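Local coordinates for protein L-hydantoinase (Arthrobacter aurescens, PDB 1GKR) that hydrolyses the ring of 5-substituted hydantoins, preferring aryl over alkyl derivatives, as a two-zinc cyclic amidase whose stereoselectivity depends on the substrate, at residues 1-13 and 20-32. Residues are numbered along the deposited sequence; the frame is centred on the assembly and turned at random.
Sequences MFDVIVKNCRLVS and ADILVKDGKVAAI
Val4 and Val6 pair antiparallel with Val24 and Ile22, and both residues of each pair give and take a backbone bond; Val24 N to Val4 O, at 2.9 Å, is nearly straight (172°). Next to it, Asp3 and Val4 both face Val24, a classic beta bulge, and their two N-H groups converge on Val24 O in weak bonds. Asp3 then reaches the type I' turn of Lys25 to Lys28: its OD2 accepts Asp26 N at 2.7 Å and also a water that takes the N-H of Gly27. These are N-terminal strands of the beta-sandwich domain that flanks the TIM barrel in this family, away from the zinc site, and strand 28-33 carries the sheet on into a second subunit. Leu23 CB sits over one face of the Phe2 ring, 4.1 Å from its centroid, a CH-pi contact. At the corner the chain swings from 4-7 into 9-13, and Asp21, its CG anti to the carbonyl carbon (chi1 -66°), takes Asn8 N on OD1 at 2.7 Å, the donor standing above the carboxylate plane, while OD2 bonds with Thr36 OG1. With an alanine in place of Asp21, Asn8 N and Thr36 OG1 would probably both lose this partner, and the corner would be less firmly held. Beyond it Cys9 and Ala20 exchange two backbone bonds.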
loop_
_atom_site.group_PDB
_atom_site.type_symbol
_atom_site.label_atom_id
_atom_site.label_comp_id
_atom_site.label_asym_id
_atom_site.label_seq_id
_atom_site.Cartn_x
_atom_site.Cartn_y
_atom_site.Cartn_z
ATOM N N MET A 1 -18.754 24.963 -51.186
ATOM C CA MET A 1 -17.721 25.689 -50.391
ATOM C C MET A 1 -17.924 25.443 -48.903
ATOM O O MET A 1 -18.594 24.490 -48.513
ATOM C CB MET A 1 -17.787 27.186 -50.684
ATOM C CG MET A 1 -19.164 27.791 -50.473
ATOM S SD MET A 1 -19.225 29.529 -50.971
ATOM C CE MET A 1 -19.176 30.353 -49.379
ATOM N N PHE A 2 -17.360 26.311 -48.070
ATOM C CA PHE A 2 -17.467 26.145 -46.624
ATOM C C PHE A 2 -18.373 27.168 -45.959
ATOM O O PHE A 2 -18.414 28.329 -46.365
ATOM C CB PHE A 2 -16.066 26.190 -46.005
ATOM C CG PHE A 2 -15.192 25.032 -46.413
ATOM C CD1 PHE A 2 -15.448 23.748 -45.939
ATOM C CD2 PHE A 2 -14.142 25.215 -47.298
ATOM C CE1 PHE A 2 -14.673 22.669 -46.338
ATOM C CE2 PHE A 2 -13.365 24.140 -47.700
ATOM C CZ PHE A 2 -13.633 22.866 -47.220
ATOM N N ASP A 3 -19.099 26.732 -44.933
ATOM C CA ASP A 3 -20.010 27.628 -44.238
ATOM C C ASP A 3 -19.239 28.684 -43.474
ATOM O O ASP A 3 -19.609 29.855 -43.490
ATOM C CB ASP A 3 -20.924 26.857 -43.279
ATOM C CG ASP A 3 -21.754 25.796 -43.983
ATOM O OD1 ASP A 3 -22.133 26.018 -45.152
ATOM O OD2 ASP A 3 -22.039 24.746 -43.369
ATOM N N VAL A 4 -18.166 28.283 -42.805
ATOM C CA VAL A 4 -17.364 29.239 -42.052
ATOM C C VAL A 4 -15.941 28.749 -41.863
ATOM O O VAL A 4 -15.687 27.546 -41.804
ATOM C CB VAL A 4 -17.993 29.540 -40.657
ATOM C CG1 VAL A 4 -18.317 28.262 -39.957
ATOM C CG2 VAL A 4 -17.037 30.366 -39.798
ATOM N N ILE A 5 -15.017 29.700 -41.790
ATOM C CA ILE A 5 -13.613 29.413 -41.583
ATOM C C ILE A 5 -13.118 30.272 -40.436
ATOM O O ILE A 5 -13.290 31.494 -40.439
ATOM C CB ILE A 5 -12.767 29.741 -42.828
ATOM C CG1 ILE A 5 -12.957 28.659 -43.883
ATOM C CG2 ILE A 5 -11.284 29.819 -42.465
ATOM C CD1 ILE A 5 -12.176 28.924 -45.150
ATOM N N VAL A 6 -12.528 29.627 -39.437
ATOM C CA VAL A 6 -11.978 30.348 -38.301
ATOM C C VAL A 6 -10.490 30.254 -38.560
ATOM O O VAL A 6 -9.921 29.160 -38.518
ATOM C CB VAL A 6 -12.296 29.652 -36.964
ATOM C CG1 VAL A 6 -11.883 30.544 -35.820
ATOM C CG2 VAL A 6 -13.777 29.310 -36.883
ATOM N N LYS A 7 -9.852 31.377 -38.859
ATOM C CA LYS A 7 -8.433 31.302 -39.132
ATOM C C LYS A 7 -7.501 31.931 -38.122
ATOM O O LYS A 7 -7.909 32.771 -37.315
ATOM C CB LYS A 7 -8.131 31.816 -40.540
ATOM C CG LYS A 7 -8.721 33.132 -40.933
ATOM C CD LYS A 7 -8.634 33.234 -42.457
ATOM C CE LYS A 7 -8.827 34.663 -42.946
ATOM N NZ LYS A 7 -7.787 35.607 -42.400
ATOM N N ASN A 8 -6.247 31.483 -38.178
ATOM C CA ASN A 8 -5.192 31.931 -37.287
ATOM C C ASN A 8 -5.531 31.512 -35.881
ATOM O O ASN A 8 -5.539 32.321 -34.954
ATOM C CB ASN A 8 -5.030 33.443 -37.364
ATOM C CG ASN A 8 -4.801 33.909 -38.775
ATOM O OD1 ASN A 8 -3.941 33.376 -39.477
ATOM N ND2 ASN A 8 -5.573 34.902 -39.210
ATOM N N CYS A 9 -5.826 30.229 -35.736
ATOM C CA CYS A 9 -6.170 29.688 -34.438
ATOM C C CYS A 9 -4.942 29.082 -33.823
ATOM O O CYS A 9 -4.110 28.521 -34.525
ATOM C CB CYS A 9 -7.190 28.559 -34.559
ATOM S SG CYS A 9 -8.729 28.960 -35.338
ATOM N N ARG A 10 -4.825 29.206 -32.512
ATOM C CA ARG A 10 -3.741 28.565 -31.793
ATOM C C ARG A 10 -4.610 27.544 -31.059
ATOM O O ARG A 10 -5.031 27.734 -29.923
ATOM C CB ARG A 10 -3.053 29.538 -30.844
ATOM C CG ARG A 10 -1.575 29.258 -30.714
ATOM C CD ARG A 10 -0.922 30.161 -29.692
ATOM N NE ARG A 10 -0.825 31.530 -30.175
ATOM C CZ ARG A 10 0.059 31.928 -31.083
ATOM N NH1 ARG A 10 0.922 31.052 -31.593
ATOM N NH2 ARG A 10 0.075 33.196 -31.488
ATOM N N LEU A 11 -4.920 26.487 -31.791
ATOM C CA LEU A 11 -5.787 25.402 -31.366
ATOM C C LEU A 11 -5.229 24.530 -30.247
ATOM O O LEU A 11 -4.177 23.911 -30.405
ATOM C CB LEU A 11 -6.088 24.576 -32.610
ATOM C CG LEU A 11 -6.995 23.366 -32.598
ATOM C CD1 LEU A 11 -8.254 23.645 -31.795
ATOM C CD2 LEU A 11 -7.331 23.040 -34.050
ATOM N N VAL A 12 -5.926 24.466 -29.114
ATOM C CA VAL A 12 -5.430 23.660 -27.999
ATOM C C VAL A 12 -6.203 22.378 -27.712
ATOM O O VAL A 12 -7.438 22.339 -27.760
ATOM C CB VAL A 12 -5.293 24.511 -26.692
ATOM C CG1 VAL A 12 -5.996 25.817 -26.848
ATOM C CG2 VAL A 12 -5.811 23.754 -25.491
ATOM N N SER A 13 -5.445 21.316 -27.452
ATOM C CA SER A 13 -6.003 20.007 -27.140
ATOM C C SER A 13 -5.265 19.563 -25.893
ATOM O O SER A 13 -4.383 20.271 -25.423
ATOM C CB SER A 13 -5.765 19.020 -28.279
ATOM O OG SER A 13 -4.390 18.694 -28.383
ATOM N N ALA A 20 -3.309 26.371 -36.755
ATOM C CA ALA A 20 -4.023 26.064 -37.981
ATOM C C ALA A 20 -5.332 26.818 -38.129
ATOM O O ALA A 20 -5.680 27.664 -37.306
ATOM C CB ALA A 20 -4.286 24.582 -38.060
ATOM N N ASP A 21 -6.045 26.508 -39.202
ATOM C CA ASP A 21 -7.334 27.118 -39.468
ATOM C C ASP A 21 -8.377 26.008 -39.475
ATOM O O ASP A 21 -8.093 24.869 -39.887
ATOM C CB ASP A 21 -7.342 27.816 -40.829
ATOM C CG ASP A 21 -6.408 29.007 -40.891
ATOM O OD1 ASP A 21 -5.881 29.421 -39.830
ATOM O OD2 ASP A 21 -6.210 29.532 -42.011
ATOM N N ILE A 22 -9.588 26.343 -39.031
ATOM C CA ILE A 22 -10.671 25.375 -38.986
ATOM C C ILE A 22 -11.726 25.699 -40.023
ATOM O O ILE A 22 -12.223 26.820 -40.094
ATOM C CB ILE A 22 -11.317 25.336 -37.590
ATOM C CG1 ILE A 22 -10.245 25.017 -36.550
ATOM C CG2 ILE A 22 -12.403 24.277 -37.543
ATOM C CD1 ILE A 22 -10.699 25.192 -35.146
ATOM N N LEU A 23 -12.038 24.698 -40.836
ATOM C CA LEU A 23 -13.028 24.809 -41.900
ATOM C C LEU A 23 -14.225 24.016 -41.431
ATOM O O LEU A 23 -14.110 22.805 -41.176
ATOM C CB LEU A 23 -12.530 24.161 -43.196
ATOM C CG LEU A 23 -11.211 24.534 -43.875
ATOM C CD1 LEU A 23 -11.391 25.769 -44.717
ATOM C CD2 LEU A 23 -10.126 24.714 -42.826
ATOM N N VAL A 24 -15.369 24.684 -41.318
ATOM C CA VAL A 24 -16.568 23.999 -40.886
ATOM C C VAL A 24 -17.655 24.000 -41.946
ATOM O O VAL A 24 -17.867 24.985 -42.662
ATOM C CB VAL A 24 -17.089 24.584 -39.535
ATOM C CG1 VAL A 24 -16.357 25.846 -39.213
ATOM C CG2 VAL A 24 -18.591 24.807 -39.577
ATOM N N LYS A 25 -18.310 22.852 -42.064
ATOM C CA LYS A 25 -19.398 22.684 -43.005
ATOM C C LYS A 25 -20.468 21.772 -42.407
ATOM O O LYS A 25 -20.167 20.732 -41.814
ATOM C CB LYS A 25 -18.890 22.105 -44.323
ATOM C CG LYS A 25 -19.990 21.918 -45.338
ATOM C CD LYS A 25 -19.446 21.733 -46.737
ATOM C CE LYS A 25 -20.581 21.759 -47.762
ATOM N NZ LYS A 25 -20.072 21.689 -49.168
ATOM N N ASP A 26 -21.720 22.181 -42.571
ATOM C CA ASP A 26 -22.865 21.441 -42.058
ATOM C C ASP A 26 -22.749 21.192 -40.565
ATOM O O ASP A 26 -23.062 20.100 -40.084
ATOM C CB ASP A 26 -23.045 20.112 -42.798
ATOM C CG ASP A 26 -23.381 20.307 -44.272
ATOM O OD1 ASP A 26 -24.262 21.146 -44.582
ATOM O OD2 ASP A 26 -22.767 19.619 -45.124
ATOM N N GLY A 27 -22.286 22.218 -39.848
ATOM C CA GLY A 27 -22.166 22.152 -38.404
ATOM C C GLY A 27 -21.024 21.354 -37.807
ATOM O O GLY A 27 -20.906 21.267 -36.588
ATOM N N LYS A 28 -20.177 20.761 -38.638
ATOM C CA LYS A 28 -19.067 19.994 -38.103
ATOM C C LYS A 28 -17.753 20.425 -38.711
ATOM O O LYS A 28 -17.721 21.121 -39.720
ATOM C CB LYS A 28 -19.304 18.510 -38.338
ATOM C CG LYS A 28 -20.405 18.249 -39.323
ATOM C CD LYS A 28 -20.761 16.779 -39.398
ATOM C CE LYS A 28 -21.392 16.303 -38.108
ATOM N NZ LYS A 28 -21.865 14.892 -38.239
ATOM N N VAL A 29 -16.662 20.036 -38.072
ATOM C CA VAL A 29 -15.350 20.379 -38.588
ATOM C C VAL A 29 -15.165 19.575 -39.868
ATOM O O VAL A 29 -15.229 18.344 -39.854
ATOM C CB VAL A 29 -14.239 20.004 -37.592
ATOM C CG1 VAL A 29 -12.883 20.332 -38.177
ATOM C CG2 VAL A 29 -14.440 20.753 -36.292
ATOM N N ALA A 30 -14.955 20.273 -40.976
ATOM C CA ALA A 30 -14.770 19.606 -42.255
ATOM C C ALA A 30 -13.279 19.439 -42.546
ATOM O O ALA A 30 -12.867 18.508 -43.251
ATOM C CB ALA A 30 -15.429 20.413 -43.347
ATOM N N ALA A 31 -12.470 20.335 -41.985
ATOM C CA ALA A 31 -11.035 20.281 -42.200
ATOM C C ALA A 31 -10.250 21.168 -41.252
ATOM O O ALA A 31 -10.772 22.131 -40.690
ATOM C CB ALA A 31 -10.727 20.683 -43.615
ATOM N N ILE A 32 -8.984 20.817 -41.078
ATOM C CA ILE A 32 -8.059 21.587 -40.262
ATOM C C ILE A 32 -6.846 21.718 -41.160
ATOM O O ILE A 32 -6.280 20.714 -41.605
ATOM C CB ILE A 32 -7.659 20.846 -38.994
ATOM C CG1 ILE A 32 -8.911 20.576 -38.159
ATOM C CG2 ILE A 32 -6.618 21.660 -38.230
ATOM C CD1 ILE A 32 -8.647 19.810 -36.894
HETATM O O HOH W 1 -22.123 24.838 -40.650
#